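Local structure of succinylglutamate desuccinylase (Vibrio parahaemolyticus, 2BCO) at residues R177-V182 with T332-G337; D183-A188 with K255-Y260; R264-L269 with K299-K304. The protein probably hydrolyses N-succinylglutamate to succinate and glutamate, the last step of arginine degradation by the AST pathway, using one zinc ion per subunit. One frame throughout, in Å; residues are numbered along the deposited sequence.

Interaction 1 (R177-V182 with T332-G337)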
loop_
_atom_site.group_PDB
_atom_site.type_symbol
_atom_site.label_atom_id
_atom_site.label_comp_id
_atom_site.label_asym_id
_atom_site.label_seq_id
_atom_site.Cartn_x
_atom_site.Cartn_y
_atom_site.Cartn_z
ATOM N N ARG A 177 -14.293 2.816 0.266
ATOM C CA ARG A 177 -14.321 1.375 0.448
ATOM C C ARG A 177 -15.428 0.809 -0.425
ATOM O O ARG A 177 -16.402 0.258 0.071
ATOM C CB ARG A 177 -14.564 1.058 1.915
ATOM C CG ARG A 177 -13.430 1.559 2.820
ATOM C CD ARG A 177 -13.734 1.353 4.286
ATOM N NE ARG A 177 -12.579 1.658 5.122
ATOM C CZ ARG A 177 -12.645 1.857 6.435
ATOM N NH1 ARG A 177 -13.812 1.784 7.062
ATOM N NH2 ARG A 177 -11.550 2.136 7.118
ATOM N N SER A 178 -15.238 0.937 -1.734
ATOM C CA SER A 178 -16.210 0.511 -2.733
ATOM C C SER A 178 -16.334 -0.976 -3.059
ATOM O O SER A 178 -15.550 -1.822 -2.611
ATOM C CB SER A 178 -15.937 1.249 -4.041
ATOM O OG SER A 178 -14.719 0.787 -4.608
ATOM N N LYS A 179 -17.341 -1.260 -3.877
ATOM C CA LYS A 179 -17.635 -2.602 -4.338
ATOM C C LYS A 179 -16.492 -3.062 -5.246
ATOM O O LYS A 179 -16.031 -4.192 -5.155
ATOM C CB LYS A 179 -18.954 -2.597 -5.122
ATOM C CG LYS A 179 -19.398 -3.965 -5.615
ATOM C CD LYS A 179 -19.950 -4.789 -4.467
ATOM C CE LYS A 179 -20.444 -6.136 -4.938
ATOM N NZ LYS A 179 -21.027 -6.907 -3.811
ATOM N N ALA A 180 -16.037 -2.177 -6.127
ATOM C CA ALA A 180 -14.953 -2.523 -7.042
ATOM C C ALA A 180 -13.658 -2.810 -6.291
ATOM O O ALA A 180 -12.958 -3.774 -6.606
ATOM C CB ALA A 180 -14.741 -1.407 -8.044
ATOM N N LEU A 181 -13.339 -1.981 -5.295
ATOM C CA LEU A 181 -12.120 -2.186 -4.515
ATOM C C LEU A 181 -12.126 -3.536 -3.810
ATOM O O LEU A 181 -11.124 -4.243 -3.828
ATOM C CB LEU A 181 -11.940 -1.086 -3.469
ATOM C CG LEU A 181 -10.652 -1.243 -2.648
ATOM C CD1 LEU A 181 -9.438 -0.948 -3.543
ATOM C CD2 LEU A 181 -10.664 -0.319 -1.460
ATOM N N VAL A 182 -13.251 -3.877 -3.184
ATOM C CA VAL A 182 -13.399 -5.146 -2.473
ATOM C C VAL A 182 -13.334 -6.313 -3.451
ATOM O O VAL A 182 -12.699 -7.325 -3.169
ATOM C CB VAL A 182 -14.731 -5.200 -1.687
ATOM C CG1 VAL A 182 -14.991 -6.616 -1.173
ATOM C CG2 VAL A 182 -14.665 -4.238 -0.512
ATOM N N THR A 332 -19.594 -7.594 8.253
ATOM C CA THR A 332 -19.680 -6.524 7.283
ATOM C C THR A 332 -20.812 -6.640 6.266
ATOM O O THR A 332 -21.480 -7.666 6.162
ATOM C CB THR A 332 -18.346 -6.424 6.535
ATOM O OG1 THR A 332 -18.055 -7.688 5.906
ATOM C CG2 THR A 332 -17.226 -6.067 7.516
ATOM N N ARG A 333 -20.999 -5.564 5.513
ATOM C CA ARG A 333 -22.018 -5.494 4.485
ATOM C C ARG A 333 -21.748 -4.241 3.666
ATOM O O ARG A 333 -20.879 -3.446 4.016
ATOM C CB ARG A 333 -23.407 -5.403 5.130
ATOM C CG ARG A 333 -23.595 -4.176 6.041
ATOM C CD ARG A 333 -24.924 -4.224 6.800
ATOM N NE ARG A 333 -25.337 -2.893 7.243
ATOM C CZ ARG A 333 -24.764 -2.225 8.233
ATOM N NH1 ARG A 333 -23.751 -2.765 8.906
ATOM N NH2 ARG A 333 -25.184 -1.007 8.534
ATOM N N PHE A 334 -22.492 -4.072 2.580
ATOM C CA PHE A 334 -22.361 -2.899 1.727
ATOM C C PHE A 334 -23.577 -1.996 1.899
ATOM O O PHE A 334 -24.714 -2.399 1.630
ATOM C CB PHE A 334 -22.237 -3.303 0.255
ATOM C CG PHE A 334 -20.818 -3.478 -0.211
ATOM C CD1 PHE A 334 -19.985 -2.370 -0.372
ATOM C CD2 PHE A 334 -20.300 -4.747 -0.458
ATOM C CE1 PHE A 334 -18.656 -2.526 -0.783
ATOM C CE2 PHE A 334 -18.980 -4.917 -0.867
ATOM C CZ PHE A 334 -18.150 -3.806 -1.027
ATOM N N GLU A 335 -23.338 -0.779 2.368
ATOM C CA GLU A 335 -24.405 0.185 2.539
ATOM C C GLU A 335 -24.119 1.335 1.588
ATOM O O GLU A 335 -23.139 2.062 1.748
ATOM C CB GLU A 335 -24.468 0.688 3.979
ATOM C CG GLU A 335 -25.678 1.587 4.239
ATOM C CD GLU A 335 -25.856 1.946 5.703
ATOM O OE1 GLU A 335 -26.829 2.659 6.028
ATOM O OE2 GLU A 335 -25.023 1.520 6.532
ATOM N N GLU A 336 -24.975 1.478 0.579
ATOM C CA GLU A 336 -24.830 2.537 -0.421
ATOM C C GLU A 336 -23.482 2.464 -1.139
ATOM O O GLU A 336 -22.885 3.490 -1.459
ATOM C CB GLU A 336 -24.995 3.911 0.238
ATOM C CG GLU A 336 -26.373 4.159 0.831
ATOM C CD GLU A 336 -27.419 4.476 -0.226
ATOM O OE1 GLU A 336 -27.672 3.618 -1.103
ATOM O OE2 GLU A 336 -27.987 5.592 -0.178
ATOM N N GLY A 337 -23.014 1.247 -1.394
ATOM C CA GLY A 337 -21.751 1.065 -2.087
ATOM C C GLY A 337 -20.513 1.204 -1.216
ATOM O O GLY A 337 -19.392 1.218 -1.726
HETATM O O HOH W 1 -19.413 0.986 -4.309
#
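The carbonyl oxygen of G337 has two partners, a bridging water and a C-H from S178. The water donates to G337 O at 2.6 Å and accepts from K179 N at 3.1 Å, so it joins the backbones at the start of the helix. The C-H contact is nearly straight: S178 CA lies 3.4 Å from G337 O with an angle of 169° at the hydrogen. S178 is also the N-cap, its OG accepting from L181 N at 3.2 Å, and Q214 OE1 is a second hydrogen-bond partner of that hydroxyl.

Beside this polar patch the F334 ring lies against the first helical turn. K179 leaves the backbone with CG anti to N and then bends at chi2 (75°), which carries CD over one ring face; this CH-pi contact measures 4.0 Å from K179 CD to the F334 ring centroid, offset toward the rim. The ring's far end meets V182, with V182 CG2 3.5 Å from F334 CZ, while V182 CB lies in the ring plane at its edge. R177 O also sits at the edge, 3.7 Å from F334 CE1.

E336 and G337 both have left-handed backbone angles, as in a type I' turn, and link strands 322-335 and 338-341. The contact thus sets a tight two-residue beta hairpin against a serine-capped helix N terminus.

Interaction 2 (D183-A188 with K255-Y260)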
loop_
_atom_site.group_PDB
_atom_site.type_symbol
_atom_site.label_atom_id
_atom_site.label_comp_id
_atom_site.label_asym_id
_atom_site.label_seq_id
_atom_site.Cartn_x
_atom_site.Cartn_y
_atom_site.Cartn_z
ATOM N N ASP A 183 -13.990 -6.175 -4.598
ATOM C CA ASP A 183 -13.937 -7.227 -5.608
ATOM C C ASP A 183 -12.481 -7.437 -6.023
ATOM O O ASP A 183 -12.070 -8.561 -6.313
ATOM C CB ASP A 183 -14.756 -6.844 -6.852
ATOM C CG ASP A 183 -16.241 -7.102 -6.681
ATOM O OD1 ASP A 183 -17.019 -6.665 -7.563
ATOM O OD2 ASP A 183 -16.629 -7.740 -5.673
ATOM N N PHE A 184 -11.716 -6.344 -6.064
ATOM C CA PHE A 184 -10.306 -6.411 -6.446
ATOM C C PHE A 184 -9.545 -7.231 -5.427
ATOM O O PHE A 184 -8.764 -8.106 -5.796
ATOM C CB PHE A 184 -9.680 -5.012 -6.529
ATOM C CG PHE A 184 -8.188 -5.026 -6.768
ATOM C CD1 PHE A 184 -7.658 -5.537 -7.954
ATOM C CD2 PHE A 184 -7.308 -4.583 -5.787
ATOM C CE1 PHE A 184 -6.268 -5.598 -8.157
ATOM C CE2 PHE A 184 -5.909 -4.641 -5.979
ATOM C CZ PHE A 184 -5.396 -5.155 -7.164
ATOM N N LEU A 185 -9.777 -6.943 -4.145
ATOM C CA LEU A 185 -9.121 -7.666 -3.060
ATOM C C LEU A 185 -9.367 -9.163 -3.210
ATOM O O LEU A 185 -8.437 -9.963 -3.120
ATOM C CB LEU A 185 -9.665 -7.236 -1.689
ATOM C CG LEU A 185 -9.142 -6.032 -0.878
ATOM C CD1 LEU A 185 -7.621 -6.074 -0.783
ATOM C CD2 LEU A 185 -9.589 -4.746 -1.515
ATOM N N ASP A 186 -10.630 -9.530 -3.426
ATOM C CA ASP A 186 -11.012 -10.926 -3.553
ATOM C C ASP A 186 -10.381 -11.576 -4.779
ATOM O O ASP A 186 -9.843 -12.677 -4.698
ATOM C CB ASP A 186 -12.543 -11.048 -3.596
ATOM C CG ASP A 186 -13.202 -10.596 -2.296
ATOM O OD1 ASP A 186 -14.435 -10.424 -2.274
ATOM O OD2 ASP A 186 -12.489 -10.416 -1.289
ATOM N N SER A 187 -10.430 -10.888 -5.910
ATOM C CA SER A 187 -9.841 -11.437 -7.122
ATOM C C SER A 187 -8.335 -11.599 -6.972
ATOM O O SER A 187 -7.760 -12.541 -7.514
ATOM C CB SER A 187 -10.143 -10.539 -8.326
ATOM O OG SER A 187 -11.525 -10.570 -8.633
ATOM N N ALA A 188 -7.706 -10.686 -6.228
ATOM C CA ALA A 188 -6.259 -10.719 -6.013
ATOM C C ALA A 188 -5.862 -11.777 -5.009
ATOM O O ALA A 188 -4.685 -12.079 -4.868
ATOM C CB ALA A 188 -5.758 -9.357 -5.543
ATOM N N LYS A 255 -13.228 -16.323 -3.140
ATOM C CA LYS A 255 -13.818 -16.179 -1.816
ATOM C C LYS A 255 -13.599 -14.783 -1.235
ATOM O O LYS A 255 -12.700 -14.050 -1.664
ATOM C CB LYS A 255 -13.227 -17.205 -0.848
ATOM C CG LYS A 255 -11.751 -17.002 -0.538
ATOM C CD LYS A 255 -11.273 -18.006 0.507
ATOM C CE LYS A 255 -9.817 -17.780 0.881
ATOM N NZ LYS A 255 -9.365 -18.716 1.953
ATOM N N PRO A 256 -14.427 -14.399 -0.248
ATOM C CA PRO A 256 -14.269 -13.078 0.364
ATOM C C PRO A 256 -13.057 -13.056 1.288
ATOM O O PRO A 256 -12.834 -14.003 2.049
ATOM C CB PRO A 256 -15.571 -12.894 1.136
ATOM C CG PRO A 256 -15.910 -14.308 1.559
ATOM C CD PRO A 256 -15.603 -15.104 0.299
ATOM N N CYS A 257 -12.263 -11.992 1.202
ATOM C CA CYS A 257 -11.107 -11.863 2.079
ATOM C C CYS A 257 -11.666 -11.640 3.482
ATOM O O CYS A 257 -12.803 -11.193 3.638
ATOM C CB CYS A 257 -10.244 -10.666 1.659
ATOM S SG CYS A 257 -11.097 -9.072 1.644
ATOM N N ILE A 258 -10.888 -11.968 4.503
ATOM C CA ILE A 258 -11.348 -11.763 5.866
ATOM C C ILE A 258 -11.365 -10.253 6.144
ATOM O O ILE A 258 -10.437 -9.536 5.759
ATOM C CB ILE A 258 -10.420 -12.485 6.862
ATOM C CG1 ILE A 258 -10.440 -13.992 6.567
ATOM C CG2 ILE A 258 -10.868 -12.219 8.303
ATOM C CD1 ILE A 258 -9.330 -14.753 7.250
ATOM N N LYS A 259 -12.429 -9.776 6.785
ATOM C CA LYS A 259 -12.558 -8.357 7.096
ATOM C C LYS A 259 -12.290 -8.161 8.589
ATOM O O LYS A 259 -12.881 -8.842 9.433
ATOM C CB LYS A 259 -13.973 -7.859 6.765
ATOM C CG LYS A 259 -14.531 -8.271 5.393
ATOM C CD LYS A 259 -13.745 -7.661 4.231
ATOM C CE LYS A 259 -14.419 -7.939 2.884
ATOM N NZ LYS A 259 -14.584 -9.398 2.597
ATOM N N TYR A 260 -11.391 -7.235 8.911
ATOM C CA TYR A 260 -11.041 -6.950 10.299
ATOM C C TYR A 260 -11.395 -5.508 10.626
ATOM O O TYR A 260 -11.510 -4.679 9.735
ATOM C CB TYR A 260 -9.537 -7.141 10.532
ATOM C CG TYR A 260 -9.063 -8.578 10.588
ATOM C CD1 TYR A 260 -9.195 -9.334 11.754
ATOM C CD2 TYR A 260 -8.484 -9.182 9.479
ATOM C CE1 TYR A 260 -8.760 -10.663 11.812
ATOM C CE2 TYR A 260 -8.044 -10.507 9.526
ATOM C CZ TYR A 260 -8.185 -11.240 10.692
ATOM O OH TYR A 260 -7.746 -12.546 10.738
HETATM O O HOH W 2 -10.153 -14.080 -2.441
#
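D186 and C257 form the close part of this contact. C257 N donates to D186 OD2 at 3.0 Å with an N-H...O angle of 156°, and the donor comes from above the carboxylate, 46° out of its plane. D186 can reach the loop because its CG stands anti to its own carbonyl carbon (chi1 -64°), which leads the carboxylate across to the backbone of P256 and C257; there D186 OD1 lies 3.7 Å from P256 CA. The C257 thiol turns back toward the helix and packs on the aliphatic root of L185, C257 SG being 4.1 Å from L185 CB. Both of these side chains are buried. Past C257, K259 folds back to give its ammonium to C257 O, NZ to O 2.7 Å, and stays 4.5 Å from D186 OD2, beyond a salt bridge, though its charge may still favour the ionised carboxylate.

The other side, away from K259, is looser and wetter. Here a single water spans the backbones, donating to D186 O at 2.7 Å and to K255 O at 2.7 Å; D186 O is also hydrogen-bonded to H189 ND1. K255 and P256 are exposed and point their side chains away from the helix.

Beneath the tight part, L185 and C257 both rest on V193 of strand 192-195, while F184, the residue before L185, packs on F237, A240 and L244 of helix 235-245. The contact thus sets helix 179-188 of the catalytic domain on the lead-in to strand 258-267 of the barrel-sandwich hybrid domain, which pairs with strand 192-195.

Interaction 3 (R264-L269 with K299-K304)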
loop_
_atom_site.group_PDB
_atom_site.type_symbol
_atom_site.label_atom_id
_atom_site.label_comp_id
_atom_site.label_asym_id
_atom_site.label_seq_id
_atom_site.Cartn_x
_atom_site.Cartn_y
_atom_site.Cartn_z
ATOM N N ARG A 264 -9.159 -2.159 19.449
ATOM C CA ARG A 264 -8.643 -1.033 20.210
ATOM C C ARG A 264 -7.220 -0.693 19.801
ATOM O O ARG A 264 -6.508 -1.513 19.214
ATOM C CB ARG A 264 -8.730 -1.305 21.716
ATOM C CG ARG A 264 -8.055 -2.566 22.200
ATOM C CD ARG A 264 -8.702 -3.023 23.503
ATOM N NE ARG A 264 -8.059 -4.208 24.059
ATOM C CZ ARG A 264 -6.883 -4.199 24.674
ATOM N NH1 ARG A 264 -6.216 -3.063 24.819
ATOM N NH2 ARG A 264 -6.367 -5.328 25.133
ATOM N N THR A 265 -6.825 0.539 20.097
ATOM C CA THR A 265 -5.497 1.025 19.761
ATOM C C THR A 265 -4.665 1.164 21.038
ATOM O O THR A 265 -5.113 1.761 22.014
ATOM C CB THR A 265 -5.598 2.387 19.022
ATOM O OG1 THR A 265 -4.293 2.817 18.609
ATOM C CG2 THR A 265 -6.211 3.436 19.926
ATOM N N ILE A 266 -3.462 0.595 21.029
ATOM C CA ILE A 266 -2.565 0.638 22.182
ATOM C C ILE A 266 -1.621 1.841 22.115
ATOM O O ILE A 266 -0.906 2.024 21.130
ATOM C CB ILE A 266 -1.707 -0.654 22.266
ATOM C CG1 ILE A 266 -2.612 -1.889 22.280
ATOM C CG2 ILE A 266 -0.820 -0.614 23.503
ATOM C CD1 ILE A 266 -3.631 -1.905 23.403
ATOM N N VAL A 267 -1.610 2.649 23.170
ATOM C CA VAL A 267 -0.748 3.827 23.220
ATOM C C VAL A 267 0.239 3.763 24.389
ATOM O O VAL A 267 -0.159 3.521 25.528
ATOM C CB VAL A 267 -1.582 5.119 23.366
ATOM C CG1 VAL A 267 -0.672 6.336 23.279
ATOM C CG2 VAL A 267 -2.667 5.169 22.297
ATOM N N ARG A 268 1.520 3.986 24.103
ATOM C CA ARG A 268 2.562 3.960 25.134
ATOM C C ARG A 268 2.451 5.166 26.069
ATOM O O ARG A 268 2.604 6.315 25.647
ATOM C CB ARG A 268 3.951 3.940 24.487
ATOM C CG ARG A 268 5.114 3.887 25.477
ATOM C CD ARG A 268 6.434 3.759 24.735
ATOM N NE ARG A 268 7.587 3.581 25.618
ATOM C CZ ARG A 268 8.802 3.231 25.193
ATOM N NH1 ARG A 268 9.023 3.019 23.899
ATOM N NH2 ARG A 268 9.801 3.086 26.056
ATOM N N LEU A 269 2.189 4.885 27.343
ATOM C CA LEU A 269 2.039 5.921 28.357
ATOM C C LEU A 269 3.300 6.187 29.175
ATOM O O LEU A 269 3.574 7.331 29.537
ATOM C CB LEU A 269 0.893 5.561 29.308
ATOM C CG LEU A 269 -0.455 6.259 29.116
ATOM C CD1 LEU A 269 -0.319 7.730 29.501
ATOM C CD2 LEU A 269 -0.929 6.109 27.675
ATOM N N LYS A 299 0.331 -0.957 34.907
ATOM C CA LYS A 299 -0.862 -1.546 34.304
ATOM C C LYS A 299 -0.476 -2.454 33.137
ATOM O O LYS A 299 0.059 -1.990 32.132
ATOM C CB LYS A 299 -1.791 -0.434 33.813
ATOM C CG LYS A 299 -3.277 -0.745 33.930
ATOM C CD LYS A 299 -3.707 -1.888 33.028
ATOM C CE LYS A 299 -5.212 -2.103 33.108
ATOM N NZ LYS A 299 -5.677 -3.164 32.172
ATOM N N PRO A 300 -0.749 -3.764 33.258
ATOM C CA PRO A 300 -0.421 -4.728 32.204
ATOM C C PRO A 300 -1.334 -4.664 30.979
ATOM O O PRO A 300 -2.412 -4.074 31.021
ATOM C CB PRO A 300 -0.524 -6.066 32.928
ATOM C CG PRO A 300 -1.671 -5.825 33.862
ATOM C CD PRO A 300 -1.356 -4.445 34.419
ATOM N N LEU A 301 -0.882 -5.278 29.890
ATOM C CA LEU A 301 -1.644 -5.318 28.646
ATOM C C LEU A 301 -2.253 -6.708 28.494
ATOM O O LEU A 301 -1.533 -7.708 28.530
ATOM C CB LEU A 301 -0.725 -5.032 27.452
ATOM C CG LEU A 301 0.109 -3.747 27.500
ATOM C CD1 LEU A 301 1.029 -3.700 26.296
ATOM C CD2 LEU A 301 -0.807 -2.525 27.536
HETATM N N MSE A 302 -3.574 -6.773 28.349
HETATM C CA MSE A 302 -4.252 -8.057 28.180
HETATM C C MSE A 302 -5.412 -7.938 27.209
HETATM O O MSE A 302 -6.037 -6.885 27.109
HETATM C CB MSE A 302 -4.768 -8.595 29.518
HETATM C CG MSE A 302 -5.724 -7.671 30.260
HETATM SE SE MSE A 302 -6.601 -8.543 31.769
HETATM C CE MSE A 302 -8.415 -7.949 31.433
ATOM N N ALA A 303 -5.696 -9.022 26.499
ATOM C CA ALA A 303 -6.790 -9.030 25.537
ATOM C C ALA A 303 -8.116 -8.762 26.243
ATOM O O ALA A 303 -8.332 -9.217 27.365
ATOM C CB ALA A 303 -6.838 -10.374 24.810
ATOM N N LYS A 304 -8.995 -8.017 25.577
ATOM C CA LYS A 304 -10.301 -7.677 26.127
ATOM C C LYS A 304 -11.316 -8.741 25.721
ATOM O O LYS A 304 -11.903 -9.412 26.571
ATOM C CB LYS A 304 -10.746 -6.300 25.614
ATOM C CG LYS A 304 -11.872 -5.662 26.419
ATOM C CD LYS A 304 -12.160 -4.235 25.954
ATOM C CE LYS A 304 -12.945 -4.204 24.652
ATOM N NZ LYS A 304 -14.327 -4.734 24.834
#
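R264 begins the contact by reaching across to the loop that follows strand 299-302. Its CG stands between the backbone N and the carbonyl carbon (chi1 55°), and the chain then runs extended to NE, which brings the guanidinium edge-on to the backbone of M302, a selenomethionine, and A303. R264 NH2 lies 2.5 Å from M302 O, but the angle is too poor for a hydrogen bond and the short distance itself is doubtful. A sounder partner is E308, salt-bridged to R264 NE. K304 CB packs 3.7 Å from R264 NE, while the lysine chain bends near its end and keeps K304 NZ 6.3 Å from that nitrogen.

Two residues on, I266 also points across, and its CG2 meets L301 CD2 loosely at 4.5 Å; F273 and F275 touch the same leucine. Further along, R268 turns to the carbonyl oxygens of H270, D271 and V317.

The backbones stay apart, 8.8 Å between the CA atoms of I266 and L301: strands 264-267 and 299-302 belong to different sheets of the barrel-sandwich hybrid domain, whose side chains meet between them. E308 meets the arginine through OE2 and accepts K304 N through OE1, which probably helps to balance the arginine's charge.

In the fold
From the N terminus, helix 179-188 comes first: its start serves interaction 1 and its later turns interaction 2. Interaction 2 closes first, when the chain returns at 255-260 to enter strand 258-267. That strand runs on into interaction 3, which closes a short, helix-free loop at 299-304. Interaction 1 closes last, at the end of strand 322-335, and so encloses both others, which follow one another without crossing. Interactions 1 and 2 lie 11 Å apart between centres and touch through T332 and K259; together they tie the helix to two neighbouring antiparallel strands. Interaction 3, about 31 Å from interaction 1 and 29 Å from interaction 2 between centres, joins strands within the barrel-sandwich hybrid domain.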